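Local coordinates for protein carboxylesterase (Uncultured bacterium, PDB 5GMX) that hydrolyses carboxylic esters as a family VIII carboxylesterase of beta-lactamase-like fold, and also shows hydrolytic activity toward oxyimino cephalosporins, at residues A[185-189]-A[190-194]; A[271-274]-A[275-279]. All coordinates share one frame; numbering follows the deposited sequence.

Contact 1 (A[185-189]-A[190-194]); sequences QLFAE and KVASP
The ring of Phe187 meets two residues of the next helical turn. Its CE1 atom lies 3.7 Å from CG1 of Val191, and its CE2 atom lies 3.7 Å from CB of Ala192. Both methyl groups approach the ring obliquely. CG of Phe187 stands anti to the backbone N (chi1 174°), beside the carbonyl carbon. This brings the ring back toward the following turn, although the bond from CA to CB leads away from it. The same ring also packs on Met76 and Val80 of helix 72-86.

The backbone bonds change spacing here. Lys190 N donates to Leu186 O in the usual i to i+4 way. Phe187 O then accepts twice, from Val191 N (i+4) at 3.0 Å and from Ala192 N (i+5) at 3.0 Å. The Ala192 bond is the straighter (170°). Ser193 N keeps the i+5 step and reaches Ala188 O at 2.9 Å. CG of Pro194 rests 3.4 Å from Glu189 O.

Charged ends turn to other partners. Lys190 forms a salt bridge with Glu87, and Glu189 forms one with Lys181.

The chemistry is that of a pi-type turn: Phe187 O is shared by two donors where the helix widens, and apolar side chains pack toward helix 72-86.

Contact 2 (A[271-274]-A[275-279]); sequences NGRG and IAKVY
Arg273 lies alongside Lys277, one turn further on, and both side chains point the same way. The touching is between aliphatic parts: CG of Arg273 is 3.8 Å from CE of Lys277. The Lys277 chain is extended beyond CG, while that of Arg273 bends at chi3 (50°). The charged ends go to separate partners. The Arg273 guanidinium makes salt bridges with Asp200 and Asp47 and a hydrogen bond to Ser63 O. Lys277 NZ bonds to Gly196 O. The two aspartates probably offset the positive charge of Arg273, whose NE lies 4.9 Å from Lys277 NZ.

Asn271 is the N-cap of helix 272-283. Its OD1 accepts from Gly274 N at 3.1 Å, with a nearly straight N-H (164°). Its backbone O also accepts from Ile275 N, in a longer bond of 3.3 Å. Its side-chain ND2 donates to Asp200 OD1 and Thr65 O, which would fix the rotation of the capping group.

CG1 of Ile275, beside its own backbone N (chi1 -61°), lies 3.3 Å from Asn271 O. Regular i to i+4 bonds follow, from Ala276 N to Gly272 O, Lys277 N to Arg273 O and Val278 N to Gly274 O.

The first turns of the helix pack on two other elements. Ile275 and Val278 meet helix 72-86, through Thr72 and Met76, while Ala276 and Lys277 touch Ile44 of strand 43-51.

Contact 1 is partly buried, in the later part of helix 183-192. Contact 2 is buried, at the start of helix 272-283. Both helices pack on helix 72-86, and Met76 is met by residues of each. They also touch directly: CG1 of Val191 is 3.8 Å from CG1 of Val278. The chemistry differs with place. Contact 1 joins an aromatic ring to small apolar groups, and its backbone includes a pi-type turn. Contact 2 has a side-chain cap and regular backbone bonds. In neither contact do the two segments share a salt bridge. The charged side chains find their partners in other parts of the chain.

Contact 1 (A[185-189]-A[190-194])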
loop_
_atom_site.group_PDB
_atom_site.type_symbol
_atom_site.label_atom_id
_atom_site.label_comp_id
_atom_site.label_asym_id
_atom_site.label_seq_id
_atom_site.Cartn_x
_atom_site.Cartn_y
_atom_site.Cartn_z
ATOM N N GLN A 185 -6.361 -4.252 12.780
ATOM C CA GLN A 185 -7.708 -4.741 13.051
ATOM C C GLN A 185 -8.767 -3.847 12.415
ATOM O O GLN A 185 -9.835 -4.320 12.040
ATOM C CB GLN A 185 -7.957 -4.868 14.550
ATOM C CG GLN A 185 -6.989 -5.772 15.274
ATOM C CD GLN A 185 -7.103 -5.613 16.784
ATOM O OE1 GLN A 185 -8.209 -5.602 17.335
ATOM N NE2 GLN A 185 -5.961 -5.462 17.457
ATOM N N LEU A 186 -8.502 -2.548 12.351
ATOM C CA LEU A 186 -9.398 -1.638 11.646
ATOM C C LEU A 186 -9.424 -1.978 10.159
ATOM O O LEU A 186 -10.483 -1.976 9.538
ATOM C CB LEU A 186 -8.979 -0.190 11.856
ATOM C CG LEU A 186 -9.245 0.399 13.231
ATOM C CD1 LEU A 186 -8.535 1.750 13.374
ATOM C CD2 LEU A 186 -10.758 0.542 13.434
ATOM N N PHE A 187 -8.262 -2.285 9.591
ATOM C CA PHE A 187 -8.210 -2.704 8.192
ATOM C C PHE A 187 -8.962 -4.034 7.998
ATOM O O PHE A 187 -9.756 -4.176 7.071
ATOM C CB PHE A 187 -6.765 -2.826 7.704
ATOM C CG PHE A 187 -6.648 -3.397 6.317
ATOM C CD1 PHE A 187 -6.855 -2.596 5.202
ATOM C CD2 PHE A 187 -6.342 -4.736 6.127
ATOM C CE1 PHE A 187 -6.752 -3.124 3.926
ATOM C CE2 PHE A 187 -6.242 -5.271 4.857
ATOM C CZ PHE A 187 -6.448 -4.465 3.753
ATOM N N ALA A 188 -8.713 -4.998 8.876
ATOM C CA ALA A 188 -9.434 -6.273 8.821
ATOM C C ALA A 188 -10.948 -6.078 8.858
ATOM O O ALA A 188 -11.663 -6.617 8.018
ATOM C CB ALA A 188 -9.010 -7.182 9.969
ATOM N N GLU A 189 -11.430 -5.289 9.817
ATOM C CA GLU A 189 -12.868 -5.191 10.074
ATOM C C GLU A 189 -13.614 -4.270 9.121
ATOM O O GLU A 189 -14.763 -4.533 8.773
ATOM C CB GLU A 189 -13.122 -4.743 11.524
ATOM C CG GLU A 189 -12.844 -5.852 12.551
ATOM C CD GLU A 189 -12.948 -5.391 14.000
ATOM O OE1 GLU A 189 -13.222 -4.193 14.233
ATOM O OE2 GLU A 189 -12.743 -6.231 14.908
ATOM N N LYS A 190 -12.971 -3.192 8.691
ATOM C CA LYS A 190 -13.677 -2.199 7.897
ATOM C C LYS A 190 -13.384 -2.259 6.403
ATOM O O LYS A 190 -14.155 -1.742 5.613
ATOM C CB LYS A 190 -13.375 -0.800 8.427
ATOM C CG LYS A 190 -13.947 -0.578 9.814
ATOM C CD LYS A 190 -13.742 0.834 10.292
ATOM C CE LYS A 190 -14.603 1.108 11.514
ATOM N NZ LYS A 190 -16.049 1.070 11.156
ATOM N N VAL A 191 -12.285 -2.887 6.008
ATOM C CA VAL A 191 -11.944 -2.922 4.594
ATOM C C VAL A 191 -11.929 -4.337 4.012
ATOM O O VAL A 191 -12.651 -4.623 3.062
ATOM C CB VAL A 191 -10.567 -2.270 4.335
ATOM C CG1 VAL A 191 -10.184 -2.407 2.874
ATOM C CG2 VAL A 191 -10.582 -0.814 4.763
ATOM N N ALA A 192 -11.110 -5.211 4.585
ATOM C CA ALA A 192 -10.819 -6.513 3.980
ATOM C C ALA A 192 -11.898 -7.578 4.202
ATOM O O ALA A 192 -12.318 -8.249 3.254
ATOM C CB ALA A 192 -9.494 -7.025 4.491
ATOM N N SER A 193 -12.310 -7.760 5.452
ATOM C CA SER A 193 -13.262 -8.815 5.796
ATOM C C SER A 193 -14.637 -8.671 5.125
ATOM O O SER A 193 -15.165 -9.663 4.635
ATOM C CB SER A 193 -13.446 -8.901 7.312
ATOM O OG SER A 193 -14.257 -10.008 7.659
ATOM N N PRO A 194 -15.220 -7.450 5.096
ATOM C CA PRO A 194 -16.545 -7.343 4.465
ATOM C C PRO A 194 -16.596 -7.796 3.002
ATOM O O PRO A 194 -17.621 -8.314 2.560
ATOM C CB PRO A 194 -16.861 -5.839 4.565
ATOM C CG PRO A 194 -16.098 -5.376 5.736
ATOM C CD PRO A 194 -14.828 -6.179 5.739
#

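Contact 2 (A[271-274]-A[275-279])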
loop_
_atom_site.group_PDB
_atom_site.type_symbol
_atom_site.label_atom_id
_atom_site.label_comp_id
_atom_site.label_asym_id
_atom_site.label_seq_id
_atom_site.Cartn_x
_atom_site.Cartn_y
_atom_site.Cartn_z
ATOM N N ASN A 271 -1.284 -10.914 -1.212
ATOM C CA ASN A 271 -1.063 -11.409 -2.565
ATOM C C ASN A 271 -1.898 -10.602 -3.546
ATOM O O ASN A 271 -2.664 -9.725 -3.133
ATOM C CB ASN A 271 -1.399 -12.899 -2.661
ATOM C CG ASN A 271 -2.761 -13.229 -2.072
ATOM O OD1 ASN A 271 -3.744 -12.528 -2.321
ATOM N ND2 ASN A 271 -2.824 -14.297 -1.284
ATOM N N GLY A 272 -1.773 -10.921 -4.832
ATOM C CA GLY A 272 -2.466 -10.192 -5.883
ATOM C C GLY A 272 -3.977 -10.198 -5.747
ATOM O O GLY A 272 -4.642 -9.213 -6.079
ATOM N N ARG A 273 -4.527 -11.301 -5.251
ATOM C CA ARG A 273 -5.976 -11.416 -5.091
ATOM C C ARG A 273 -6.523 -10.459 -4.027
ATOM O O ARG A 273 -7.534 -9.794 -4.258
ATOM C CB ARG A 273 -6.371 -12.858 -4.749
ATOM C CG ARG A 273 -7.882 -13.068 -4.606
ATOM C CD ARG A 273 -8.243 -14.553 -4.529
ATOM N NE ARG A 273 -7.430 -15.227 -3.533
ATOM C CZ ARG A 273 -6.500 -16.137 -3.805
ATOM N NH1 ARG A 273 -6.273 -16.522 -5.056
ATOM N NH2 ARG A 273 -5.799 -16.668 -2.816
ATOM N N GLY A 274 -5.863 -10.381 -2.872
ATOM C CA GLY A 274 -6.306 -9.486 -1.810
ATOM C C GLY A 274 -6.276 -8.025 -2.240
ATOM O O GLY A 274 -7.253 -7.260 -2.052
ATOM N N ILE A 275 -5.156 -7.652 -2.857
ATOM C CA ILE A 275 -4.952 -6.299 -3.365
ATOM C C ILE A 275 -6.015 -5.939 -4.393
ATOM O O ILE A 275 -6.626 -4.864 -4.330
ATOM C CB ILE A 275 -3.557 -6.150 -3.999
ATOM C CG1 ILE A 275 -2.469 -6.428 -2.964
ATOM C CG2 ILE A 275 -3.381 -4.768 -4.603
ATOM C CD1 ILE A 275 -1.076 -6.557 -3.575
ATOM N N ALA A 276 -6.236 -6.854 -5.334
ATOM C CA ALA A 276 -7.192 -6.619 -6.404
ATOM C C ALA A 276 -8.613 -6.537 -5.875
ATOM O O ALA A 276 -9.449 -5.873 -6.469
ATOM C CB ALA A 276 -7.098 -7.714 -7.454
ATOM N N LYS A 277 -8.903 -7.250 -4.791
ATOM C CA LYS A 277 -10.232 -7.163 -4.203
ATOM C C LYS A 277 -10.466 -5.790 -3.590
ATOM O O LYS A 277 -11.527 -5.195 -3.801
ATOM C CB LYS A 277 -10.443 -8.249 -3.146
ATOM C CG LYS A 277 -10.806 -9.604 -3.746
ATOM C CD LYS A 277 -11.027 -10.663 -2.680
ATOM C CE LYS A 277 -11.318 -12.019 -3.353
ATOM N NZ LYS A 277 -11.696 -13.059 -2.359
ATOM N N VAL A 278 -9.489 -5.287 -2.833
ATOM C CA VAL A 278 -9.674 -3.955 -2.241
ATOM C C VAL A 278 -9.789 -2.877 -3.330
ATOM O O VAL A 278 -10.735 -2.061 -3.332
ATOM C CB VAL A 278 -8.540 -3.599 -1.265
ATOM C CG1 VAL A 278 -8.756 -2.203 -0.682
ATOM C CG2 VAL A 278 -8.476 -4.631 -0.149
ATOM N N TYR A 279 -8.844 -2.870 -4.266
ATOM C CA TYR A 279 -8.913 -1.853 -5.312
ATOM C C TYR A 279 -10.101 -2.075 -6.248
ATOM O O TYR A 279 -10.596 -1.136 -6.850
ATOM C CB TYR A 279 -7.614 -1.805 -6.108
ATOM C CG TYR A 279 -6.556 -1.002 -5.404
ATOM C CD1 TYR A 279 -6.682 0.374 -5.282
ATOM C CD2 TYR A 279 -5.443 -1.616 -4.837
ATOM C CE1 TYR A 279 -5.716 1.136 -4.629
ATOM C CE2 TYR A 279 -4.471 -0.870 -4.182
ATOM C CZ TYR A 279 -4.617 0.511 -4.082
ATOM O OH TYR A 279 -3.669 1.259 -3.433
#